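Local coordinates for putative uncharacterized protein (Ustilago maydis, PDB 4GNX) that binds single-stranded DNA as a subunit of replication protein A, probably the large one, through OB-fold domains, one of which carries a zinc ion, at residues K288-F292 / C404-M408; C311-C316 / C330-D334; Y342-L346 / G361-T367. All blocks are in the same frame, centred on the assembly; numbering follows the deposited sequence.

Interaction 1 of 3, residues K288-F292 / C404-M408; sequences KPDYF and CRAKM. With nucleotides of chain G.
Asp290-Phe292 runs antiparallel to Cys404-Met408, the two short strand axes 4.7 Å apart with their directions at 153°. Asp290 faces Ala406, and Phe292 faces Cys404, as hydrogen-bonded pairs, each joined by two N-H to O=C bonds; the shortest is Cys404 N to Phe292 O at 2.8 Å. Between them Tyr291 and Arg405 form the non-hydrogen-bonded pair, so their side chains leave on the opposite face. On the face of Asp290 and Phe292, Cys404 CB lies over one side of the Phe292 ring, 3.8 Å from its centroid, a CH-pi contact, and its sulfur follows obliquely. Ala406 CB meets the same ring at its edge, and Tyr419 of the neighbouring strand touches both Phe292 and Ala406. On the other face Tyr291 and Arg405 meet the DNA, with Ala270 also touching Tyr291. They run side by side, Tyr291 CE2 against Arg405 CB at 3.5 Å, ring and guanidinium planes 81° apart. Tyr291 CD1 comes within 3.5 Å of N3 of thymidylate DT9 of chain G, while its hydroxyl reaches O4' of DT10 of chain G. A bend at chi3 (-70°) puts Arg405 NH1 3.4 Å from phosphate oxygen OP1 of DT11 of chain G. Just before the Asp290-Ala406 pair, Pro289 CB rests on Lys407 CG. A beta sheet lined with an aromatic ring and basic side chains is the usual DNA-binding surface of an OB fold.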
loop_
_atom_site.group_PDB
_atom_site.type_symbol
_atom_site.label_atom_id
_atom_site.label_comp_id
_atom_site.label_asym_id
_atom_site.label_seq_id
_atom_site.Cartn_x
_atom_site.Cartn_y
_atom_site.Cartn_z
ATOM N N LYS C 288 2.980 -1.883 27.418
ATOM C CA LYS C 288 2.753 -2.901 26.378
ATOM C C LYS C 288 3.288 -2.513 24.983
ATOM O O LYS C 288 2.795 -1.555 24.358
ATOM C CB LYS C 288 1.263 -3.274 26.298
ATOM C CG LYS C 288 0.887 -4.558 27.031
ATOM C CD LYS C 288 1.728 -5.723 26.524
ATOM C CE LYS C 288 1.137 -7.075 26.892
ATOM N NZ LYS C 288 1.897 -8.176 26.229
ATOM N N PRO C 289 4.297 -3.261 24.483
ATOM C CA PRO C 289 4.892 -2.944 23.179
ATOM C C PRO C 289 3.871 -2.907 22.063
ATOM O O PRO C 289 2.804 -3.510 22.171
ATOM C CB PRO C 289 5.879 -4.088 22.932
ATOM C CG PRO C 289 5.639 -5.085 24.012
ATOM C CD PRO C 289 5.004 -4.365 25.155
ATOM N N ASP C 290 4.203 -2.184 21.001
ATOM C CA ASP C 290 3.396 -2.154 19.786
ATOM C C ASP C 290 4.193 -2.734 18.616
ATOM O O ASP C 290 5.423 -2.794 18.649
ATOM C CB ASP C 290 2.948 -0.719 19.462
ATOM C CG ASP C 290 1.878 -0.200 20.417
ATOM O OD1 ASP C 290 2.168 0.745 21.187
ATOM O OD2 ASP C 290 0.744 -0.732 20.390
ATOM N N TYR C 291 3.486 -3.161 17.580
ATOM C CA TYR C 291 4.124 -3.745 16.419
ATOM C C TYR C 291 3.539 -3.107 15.175
ATOM O O TYR C 291 2.360 -2.773 15.145
ATOM C CB TYR C 291 3.927 -5.260 16.401
ATOM C CG TYR C 291 4.543 -5.957 17.594
ATOM C CD1 TYR C 291 3.808 -6.148 18.777
ATOM C CD2 TYR C 291 5.869 -6.425 17.553
ATOM C CE1 TYR C 291 4.374 -6.782 19.874
ATOM C CE2 TYR C 291 6.439 -7.068 18.648
ATOM C CZ TYR C 291 5.689 -7.242 19.804
ATOM O OH TYR C 291 6.251 -7.871 20.897
ATOM N N PHE C 292 4.368 -2.933 14.151
ATOM C CA PHE C 292 3.933 -2.287 12.933
ATOM C C PHE C 292 4.830 -2.621 11.764
ATOM O O PHE C 292 5.942 -3.096 11.948
ATOM C CB PHE C 292 3.874 -0.771 13.127
ATOM C CG PHE C 292 5.198 -0.148 13.488
ATOM C CD1 PHE C 292 6.083 0.285 12.489
ATOM C CD2 PHE C 292 5.560 0.030 14.824
ATOM C CE1 PHE C 292 7.299 0.879 12.824
ATOM C CE2 PHE C 292 6.775 0.615 15.164
ATOM C CZ PHE C 292 7.644 1.048 14.166
ATOM N N CYS C 404 8.506 -4.041 12.730
ATOM C CA CYS C 404 9.087 -3.477 13.937
ATOM C C CYS C 404 8.270 -3.673 15.187
ATOM O O CYS C 404 7.045 -3.818 15.144
ATOM C CB CYS C 404 9.297 -1.974 13.785
ATOM S SG CYS C 404 10.041 -1.460 12.239
ATOM N N ARG C 405 8.987 -3.647 16.304
ATOM C CA ARG C 405 8.403 -3.475 17.618
ATOM C C ARG C 405 8.827 -2.099 18.139
ATOM O O ARG C 405 9.863 -1.556 17.734
ATOM C CB ARG C 405 8.856 -4.595 18.563
ATOM C CG ARG C 405 10.246 -5.153 18.255
ATOM C CD ARG C 405 10.615 -6.329 19.150
ATOM N NE ARG C 405 10.851 -5.902 20.528
ATOM C CZ ARG C 405 10.876 -6.711 21.587
ATOM N NH1 ARG C 405 10.674 -8.021 21.455
ATOM N NH2 ARG C 405 11.098 -6.208 22.797
ATOM N N ALA C 406 8.012 -1.530 19.021
ATOM C CA ALA C 406 8.343 -0.274 19.701
ATOM C C ALA C 406 8.095 -0.450 21.184
ATOM O O ALA C 406 7.002 -0.837 21.586
ATOM C CB ALA C 406 7.502 0.872 19.157
ATOM N N LYS C 407 9.114 -0.164 21.985
ATOM C CA LYS C 407 9.068 -0.368 23.421
ATOM C C LYS C 407 9.733 0.764 24.165
ATOM O O LYS C 407 10.483 1.542 23.583
ATOM C CB LYS C 407 9.780 -1.665 23.795
ATOM C CG LYS C 407 8.853 -2.818 24.125
ATOM C CD LYS C 407 9.156 -3.369 25.506
ATOM C CE LYS C 407 10.519 -4.033 25.594
ATOM N NZ LYS C 407 10.648 -4.815 26.859
ATOM N N MET C 408 9.460 0.835 25.464
ATOM C CA MET C 408 10.171 1.723 26.368
ATOM C C MET C 408 11.437 1.058 26.893
ATOM O O MET C 408 11.398 -0.087 27.349
ATOM C CB MET C 408 9.281 2.098 27.559
ATOM C CG MET C 408 8.099 3.001 27.234
ATOM S SD MET C 408 8.507 4.462 26.251
ATOM C CE MET C 408 9.725 5.302 27.265
ATOM P P DT G 9 -2.878 -8.185 23.571
ATOM O OP1 DT G 9 -3.944 -9.157 23.207
ATOM O OP2 DT G 9 -2.626 -7.868 24.999
ATOM O "O5'" DT G 9 -1.498 -8.665 22.931
ATOM C "C5'" DT G 9 -0.944 -9.963 23.227
ATOM C "C4'" DT G 9 -0.151 -10.470 22.046
ATOM O "O4'" DT G 9 -0.438 -9.642 20.891
ATOM C "C3'" DT G 9 1.373 -10.440 22.220
ATOM O "O3'" DT G 9 1.981 -11.598 21.621
ATOM C "C2'" DT G 9 1.784 -9.197 21.447
ATOM C "C1'" DT G 9 0.784 -9.225 20.307
ATOM N N1 DT G 9 0.549 -7.950 19.601
ATOM C C2 DT G 9 0.744 -7.944 18.239
ATOM O O2 DT G 9 1.102 -8.930 17.614
ATOM N N3 DT G 9 0.511 -6.734 17.632
ATOM C C4 DT G 9 0.113 -5.558 18.239
ATOM O O4 DT G 9 -0.058 -4.548 17.562
ATOM C C5 DT G 9 -0.070 -5.635 19.672
ATOM C C7 DT G 9 -0.499 -4.410 20.416
ATOM C C6 DT G 9 0.156 -6.812 20.273
ATOM P P DT G 10 3.258 -12.389 22.211
ATOM O OP1 DT G 10 2.995 -13.843 22.032
ATOM O OP2 DT G 10 3.514 -11.858 23.575
ATOM O "O5'" DT G 10 4.512 -12.022 21.290
ATOM C "C5'" DT G 10 5.781 -12.715 21.423
ATOM C "C4'" DT G 10 6.939 -11.761 21.219
ATOM O "O4'" DT G 10 6.825 -10.655 22.147
ATOM C "C3'" DT G 10 8.337 -12.343 21.449
ATOM O "O3'" DT G 10 9.279 -11.643 20.625
ATOM C "C2'" DT G 10 8.621 -11.969 22.893
ATOM C "C1'" DT G 10 7.987 -10.591 22.965
ATOM N N1 DT G 10 7.575 -10.156 24.315
ATOM C C2 DT G 10 8.488 -9.466 25.079
ATOM O O2 DT G 10 9.620 -9.212 24.700
ATOM N N3 DT G 10 8.026 -9.086 26.316
ATOM C C4 DT G 10 6.772 -9.317 26.848
ATOM O O4 DT G 10 6.501 -8.914 27.975
ATOM C C5 DT G 10 5.863 -10.043 25.988
ATOM C C7 DT G 10 4.482 -10.344 26.480
ATOM C C6 DT G 10 6.304 -10.420 24.781
ATOM P P DT G 11 10.759 -12.115 20.189
ATOM O OP1 DT G 11 11.518 -10.871 19.893
ATOM O OP2 DT G 11 10.555 -13.110 19.106
ATOM O "O5'" DT G 11 11.443 -12.875 21.415
ATOM C "C5'" DT G 11 12.509 -12.291 22.206
ATOM C "C4'" DT G 11 13.845 -12.404 21.504
ATOM O "O4'" DT G 11 14.453 -11.097 21.441
ATOM C "C3'" DT G 11 14.892 -13.270 22.202
ATOM O "O3'" DT G 11 15.867 -13.778 21.271
ATOM C "C2'" DT G 11 15.509 -12.306 23.199
ATOM C "C1'" DT G 11 15.405 -10.952 22.493
ATOM N N1 DT G 11 14.958 -9.842 23.341
ATOM C C2 DT G 11 15.009 -8.571 22.816
ATOM O O2 DT G 11 15.428 -8.328 21.696
ATOM N N3 DT G 11 14.551 -7.587 23.657
ATOM C C4 DT G 11 14.053 -7.747 24.937
ATOM O O4 DT G 11 13.677 -6.765 25.573
ATOM C C5 DT G 11 14.019 -9.110 25.420
ATOM C C7 DT G 11 13.495 -9.382 26.794
ATOM C C6 DT G 11 14.461 -10.076 24.605
#

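Interaction 2 of 3, residues C311-C316 / C330-D334; sequences CASEGC and CEKCD. With ZN (zinc ion), chain I.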
loop_
_atom_site.group_PDB
_atom_site.type_symbol
_atom_site.label_atom_id
_atom_site.label_comp_id
_atom_site.label_asym_id
_atom_site.label_seq_id
_atom_site.Cartn_x
_atom_site.Cartn_y
_atom_site.Cartn_z
ATOM N N CYS C 311 31.374 -12.358 21.841
ATOM C CA CYS C 311 31.940 -13.602 22.366
ATOM C C CYS C 311 31.929 -14.723 21.348
ATOM O O CYS C 311 30.912 -14.954 20.688
ATOM C CB CYS C 311 31.156 -14.030 23.602
ATOM S SG CYS C 311 31.541 -15.651 24.323
ATOM N N ALA C 312 33.054 -15.431 21.248
ATOM C CA ALA C 312 33.205 -16.527 20.284
ATOM C C ALA C 312 32.581 -17.863 20.736
ATOM O O ALA C 312 32.827 -18.912 20.130
ATOM C CB ALA C 312 34.671 -16.700 19.906
ATOM N N SER C 313 31.761 -17.820 21.786
ATOM C CA SER C 313 31.068 -19.017 22.261
ATOM C C SER C 313 29.875 -19.298 21.383
ATOM O O SER C 313 29.161 -18.375 20.981
ATOM C CB SER C 313 30.589 -18.869 23.709
ATOM O OG SER C 313 31.593 -19.236 24.640
ATOM N N GLU C 314 29.674 -20.579 21.089
ATOM C CA GLU C 314 28.465 -21.061 20.436
ATOM C C GLU C 314 27.242 -20.586 21.224
ATOM O O GLU C 314 27.174 -20.762 22.448
ATOM C CB GLU C 314 28.499 -22.598 20.323
ATOM C CG GLU C 314 27.191 -23.269 19.908
ATOM C CD GLU C 314 26.666 -22.807 18.554
ATOM O OE1 GLU C 314 27.451 -22.244 17.754
ATOM O OE2 GLU C 314 25.459 -23.011 18.286
ATOM N N GLY C 315 26.303 -19.957 20.523
ATOM C CA GLY C 315 25.061 -19.504 21.136
ATOM C C GLY C 315 25.149 -18.179 21.870
ATOM O O GLY C 315 24.124 -17.508 22.045
ATOM N N CYS C 316 26.364 -17.797 22.286
ATOM C CA CYS C 316 26.608 -16.574 23.083
ATOM C C CYS C 316 27.009 -15.343 22.244
ATOM O O CYS C 316 27.826 -15.443 21.311
ATOM C CB CYS C 316 27.645 -16.848 24.184
ATOM S SG CYS C 316 27.921 -15.503 25.368
ATOM N N CYS C 330 35.162 -12.754 27.710
ATOM C CA CYS C 330 33.720 -12.785 27.990
ATOM C C CYS C 330 33.474 -12.992 29.478
ATOM O O CYS C 330 34.151 -13.803 30.111
ATOM C CB CYS C 330 33.015 -13.909 27.210
ATOM S SG CYS C 330 31.214 -13.947 27.463
ATOM N N GLU C 331 32.499 -12.273 30.032
ATOM C CA GLU C 331 32.125 -12.449 31.445
ATOM C C GLU C 331 31.294 -13.715 31.650
ATOM O O GLU C 331 31.711 -14.623 32.368
ATOM C CB GLU C 331 31.363 -11.227 31.995
ATOM C CG GLU C 331 32.175 -9.950 32.156
ATOM C CD GLU C 331 33.538 -10.198 32.765
ATOM O OE1 GLU C 331 34.462 -10.594 32.021
ATOM O OE2 GLU C 331 33.689 -9.989 33.985
ATOM N N LYS C 332 30.126 -13.750 31.000
ATOM C CA LYS C 332 29.152 -14.840 31.115
ATOM C C LYS C 332 29.807 -16.203 30.977
ATOM O O LYS C 332 29.643 -17.075 31.855
ATOM C CB LYS C 332 28.045 -14.708 30.052
ATOM C CG LYS C 332 26.962 -15.785 30.119
ATOM C CD LYS C 332 26.799 -16.498 28.781
ATOM C CE LYS C 332 25.464 -17.220 28.661
ATOM N NZ LYS C 332 24.323 -16.290 28.428
ATOM N N CYS C 333 30.525 -16.397 29.872
ATOM C CA CYS C 333 31.157 -17.687 29.643
ATOM C C CYS C 333 32.589 -17.755 30.197
ATOM O O CYS C 333 33.261 -18.783 30.072
ATOM C CB CYS C 333 30.995 -18.182 28.193
ATOM S SG CYS C 333 31.689 -17.165 26.891
ATOM N N ASP C 334 33.022 -16.672 30.849
ATOM C CA ASP C 334 34.218 -16.682 31.700
ATOM C C ASP C 334 35.398 -17.364 30.992
ATOM O O ASP C 334 35.777 -18.483 31.325
ATOM C CB ASP C 334 33.886 -17.345 33.047
ATOM C CG ASP C 334 35.040 -17.298 34.050
ATOM O OD1 ASP C 334 36.129 -16.776 33.727
ATOM O OD2 ASP C 334 34.851 -17.805 35.182
HETATM ZN ZN ZN I . 30.132 -15.572 26.154
#
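Cys330 starts the second segment facing Cys311, with Cys330 CB 4.1 Å from Cys311 CB and both sulfurs turned to the same zinc ion. Its SG stands anti to its own backbone N (chi1 -177°), which puts the sulfur on the zinc ion. That sulfur does a second job: the backbone N-H of Cys333 points at it almost in line, 3.5 Å from Cys333 N to Cys330 SG. Such a bond would probably ease the negative charge that the thiolate keeps. Glu331 opens a type I turn that ends at Asp334, and this brings the chain back toward the metal, to Cys333. Within the turn, Lys332 brings CD to 3.7 Å from Cys316 SG. Cys333 then presents its sulfur from a different rotamer, SG between the backbone N and carbonyl carbon (chi1 61°). Cys333 SG lies 3.0 Å from Cys311 SG, too far for a normal disulfide, and a bond there is doubtful with both sulfurs on zinc. Ser313 OG sits 3.1 Å from Cys333 SG, but it shares a hydrogen bond with Tyr337 OH. Cys311, two residues before a type II turn, and Cys316, which ends it, complete the shell, and all four sulfurs stand 2.3 to 2.4 Å from the zinc ion. Two cysteine-bearing loops, one with CxxC spacing, clamping a Cys4 zinc ion, probably structural, are the hallmark of a zinc ribbon.

Interaction 3 of 3, residues Y342-L346 / G361-T367; sequences YRYIL and GFNEDAT. With nucleotides of chain G.
Arg343 lays one face of its guanidinium over Asn363, the two side chains crossing at about a right angle. Asn363 CB is the nearest atom, 3.3 Å from Arg343 NH2, and OD1 stands above the same face, toward the rim, with the amide plane turned 43° from the guanidinium. A bend at chi3 (87°) folds the arginine over this way, and its edge then points two ways: NE is 3.6 Å from O2 of thymidylate DT13 of chain G, and NH2 has the carboxylate of Glu364 nearby, beyond salt-bridge distance. The base of DT13 of chain G lies over one face of the Phe362 ring, nearly parallel to it, with C4 above the ring centre and N3 3.4 Å from Phe362 CG. An aromatic ring against a base is a common way for OB folds to hold single-stranded DNA; here 342-346 and Gly361-Phe362 belong to the hairpin of strands 341-352 and 355-362, and the chain passes directly from the second strand into helix 363-370. Phe362 occupies the N-cap position, its carbonyl accepting the N-H of Ala366, while its side chain faces the DNA. Two backbone bonds tie Leu346 to Gly361, the shorter from Leu346 N to Gly361 O at 2.8 Å. On the face away from Phe362, the helix packs on the strand through Ala366, whose methyl fits between Tyr344 CB (3.6 Å) and Leu346 CB (3.7 Å). Tyr344's ring has Thr367 OG1 at its edge, in plane, 3.7 Å from CE1. That hydroxyl donates to the carbonyl oxygen of Asn363, one turn earlier, at 2.6 Å. Tyr344 OH bonds to the carbonyl of Met372, while Leu377 of helix 374-381 and Leu306 of strand 290-310 pack against its side chain.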
loop_
_atom_site.group_PDB
_atom_site.type_symbol
_atom_site.label_atom_id
_atom_site.label_comp_id
_atom_site.label_asym_id
_atom_site.label_seq_id
_atom_site.Cartn_x
_atom_site.Cartn_y
_atom_site.Cartn_z
ATOM N N TYR C 342 32.346 -10.271 15.379
ATOM C CA TYR C 342 31.778 -8.942 15.219
ATOM C C TYR C 342 30.306 -9.041 14.911
ATOM O O TYR C 342 29.907 -9.733 13.988
ATOM C CB TYR C 342 32.524 -8.148 14.153
ATOM C CG TYR C 342 33.983 -7.898 14.498
ATOM C CD1 TYR C 342 34.989 -8.715 13.969
ATOM C CD2 TYR C 342 34.359 -6.856 15.355
ATOM C CE1 TYR C 342 36.325 -8.496 14.269
ATOM C CE2 TYR C 342 35.697 -6.629 15.659
ATOM C CZ TYR C 342 36.675 -7.454 15.116
ATOM O OH TYR C 342 38.011 -7.254 15.411
ATOM N N ARG C 343 29.504 -8.372 15.720
ATOM C CA ARG C 343 28.070 -8.357 15.526
ATOM C C ARG C 343 27.590 -6.927 15.308
ATOM O O ARG C 343 28.184 -5.981 15.816
ATOM C CB ARG C 343 27.359 -8.973 16.732
ATOM C CG ARG C 343 27.544 -10.467 16.872
ATOM C CD ARG C 343 26.538 -11.072 17.840
ATOM N NE ARG C 343 25.260 -11.451 17.222
ATOM C CZ ARG C 343 25.052 -12.562 16.510
ATOM N NH1 ARG C 343 26.030 -13.434 16.279
ATOM N NH2 ARG C 343 23.849 -12.806 16.017
ATOM N N TYR C 344 26.511 -6.780 14.556
ATOM C CA TYR C 344 25.938 -5.464 14.295
ATOM C C TYR C 344 25.109 -4.946 15.454
ATOM O O TYR C 344 24.418 -5.701 16.141
ATOM C CB TYR C 344 25.073 -5.465 13.027
ATOM C CG TYR C 344 25.853 -5.458 11.722
ATOM C CD1 TYR C 344 25.745 -6.513 10.808
ATOM C CD2 TYR C 344 26.703 -4.403 11.399
ATOM C CE1 TYR C 344 26.453 -6.513 9.615
ATOM C CE2 TYR C 344 27.415 -4.402 10.210
ATOM C CZ TYR C 344 27.285 -5.458 9.329
ATOM O OH TYR C 344 27.994 -5.447 8.156
ATOM N N ILE C 345 25.206 -3.637 15.653
ATOM C CA ILE C 345 24.268 -2.866 16.469
ATOM C C ILE C 345 23.818 -1.655 15.656
ATOM O O ILE C 345 24.071 -0.508 16.003
ATOM C CB ILE C 345 24.876 -2.481 17.829
ATOM C CG1 ILE C 345 26.395 -2.249 17.689
ATOM C CG2 ILE C 345 24.584 -3.594 18.818
ATOM C CD1 ILE C 345 27.117 -1.745 18.930
ATOM N N LEU C 346 23.146 -1.945 14.558
ATOM C CA LEU C 346 22.832 -0.967 13.541
ATOM C C LEU C 346 21.909 0.161 14.007
ATOM O O LEU C 346 20.837 -0.078 14.568
ATOM C CB LEU C 346 22.181 -1.680 12.369
ATOM C CG LEU C 346 21.797 -0.837 11.156
ATOM C CD1 LEU C 346 22.867 -1.022 10.093
ATOM C CD2 LEU C 346 20.444 -1.296 10.630
ATOM N N GLY C 361 18.840 -2.207 14.375
ATOM C CA GLY C 361 18.881 -3.539 13.801
ATOM C C GLY C 361 20.025 -4.379 14.352
ATOM O O GLY C 361 21.077 -3.864 14.752
ATOM N N PHE C 362 19.817 -5.690 14.358
ATOM C CA PHE C 362 20.804 -6.605 14.866
ATOM C C PHE C 362 21.369 -7.481 13.764
ATOM O O PHE C 362 20.982 -7.357 12.603
ATOM C CB PHE C 362 20.211 -7.419 16.011
ATOM C CG PHE C 362 19.813 -6.578 17.186
ATOM C CD1 PHE C 362 18.478 -6.236 17.402
ATOM C CD2 PHE C 362 20.777 -6.093 18.067
ATOM C CE1 PHE C 362 18.112 -5.447 18.486
ATOM C CE2 PHE C 362 20.416 -5.303 19.156
ATOM C CZ PHE C 362 19.082 -4.979 19.361
ATOM N N ASN C 363 22.276 -8.376 14.155
ATOM C CA ASN C 363 23.149 -9.103 13.232
ATOM C C ASN C 363 22.496 -9.639 11.944
ATOM O O ASN C 363 23.018 -9.424 10.851
ATOM C CB ASN C 363 23.912 -10.205 13.978
ATOM C CG ASN C 363 25.123 -10.708 13.208
ATOM O OD1 ASN C 363 25.180 -11.876 12.826
ATOM N ND2 ASN C 363 26.090 -9.826 12.961
ATOM N N GLU C 364 21.355 -10.308 12.070
ATOM C CA GLU C 364 20.706 -10.918 10.911
ATOM C C GLU C 364 20.238 -9.852 9.929
ATOM O O GLU C 364 20.708 -9.793 8.789
ATOM C CB GLU C 364 19.525 -11.804 11.333
ATOM C CG GLU C 364 19.877 -12.968 12.255
ATOM C CD GLU C 364 19.884 -12.597 13.740
ATOM O OE1 GLU C 364 19.910 -11.376 14.077
ATOM O OE2 GLU C 364 19.875 -13.539 14.580
ATOM N N ASP C 365 19.334 -8.995 10.391
ATOM C CA ASP C 365 18.699 -7.976 9.546
ATOM C C ASP C 365 19.648 -6.875 9.069
ATOM O O ASP C 365 19.500 -6.346 7.962
ATOM C CB ASP C 365 17.476 -7.380 10.264
ATOM C CG ASP C 365 16.307 -8.382 10.369
ATOM O OD1 ASP C 365 15.701 -8.728 9.325
ATOM O OD2 ASP C 365 15.994 -8.830 11.495
ATOM N N ALA C 366 20.633 -6.536 9.893
ATOM C CA ALA C 366 21.607 -5.539 9.487
ATOM C C ALA C 366 22.547 -6.042 8.397
ATOM O O ALA C 366 23.084 -5.241 7.628
ATOM C CB ALA C 366 22.382 -5.019 10.685
ATOM N N THR C 367 22.716 -7.364 8.312
ATOM C CA THR C 367 23.595 -7.961 7.303
ATOM C C THR C 367 23.078 -7.754 5.886
ATOM O O THR C 367 23.840 -7.386 4.996
ATOM C CB THR C 367 23.870 -9.457 7.555
ATOM O OG1 THR C 367 24.582 -9.607 8.785
ATOM C CG2 THR C 367 24.717 -10.041 6.444
ATOM P P DT G 13 23.245 -12.011 24.667
ATOM O OP1 DT G 13 24.632 -12.238 24.206
ATOM O OP2 DT G 13 22.873 -12.426 26.047
ATOM O "O5'" DT G 13 22.881 -10.469 24.471
ATOM C "C5'" DT G 13 23.861 -9.417 24.613
ATOM C "C4'" DT G 13 24.120 -8.740 23.284
ATOM O "O4'" DT G 13 23.319 -9.341 22.252
ATOM C "C3'" DT G 13 23.776 -7.257 23.224
ATOM O "O3'" DT G 13 24.952 -6.493 23.465
ATOM C "C2'" DT G 13 23.424 -7.025 21.763
ATOM C "C1'" DT G 13 23.153 -8.410 21.190
ATOM N N1 DT G 13 21.792 -8.570 20.669
ATOM C C2 DT G 13 21.604 -9.244 19.481
ATOM O O2 DT G 13 22.524 -9.701 18.819
ATOM N N3 DT G 13 20.291 -9.358 19.091
ATOM C C4 DT G 13 19.177 -8.879 19.756
ATOM O O4 DT G 13 18.057 -9.055 19.279
ATOM C C5 DT G 13 19.450 -8.183 20.998
ATOM C C7 DT G 13 18.309 -7.629 21.790
ATOM C C6 DT G 13 20.726 -8.070 21.386
#

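Overall arrangement
From the N terminus, two other OB-type family regions precede the part where the three contacts lie. The first segment is 288-292, whose partner 404-408 comes over a hundred residues later, so interaction 1 closes the widest loop and joins strands 290-310 and 398-411. Both other contacts nest inside that loop, in series. Interaction 2 closes first, pinning two loops beyond the end of strand 290-310 on zinc. Interaction 3 follows, where the next strand in the sheet, 341-352, meets the end of its hairpin partner 355-362 and the start of helix 363-370. Interactions 1 and 3 therefore share one sheet, their centres about 19 Å apart, and both meet chain G.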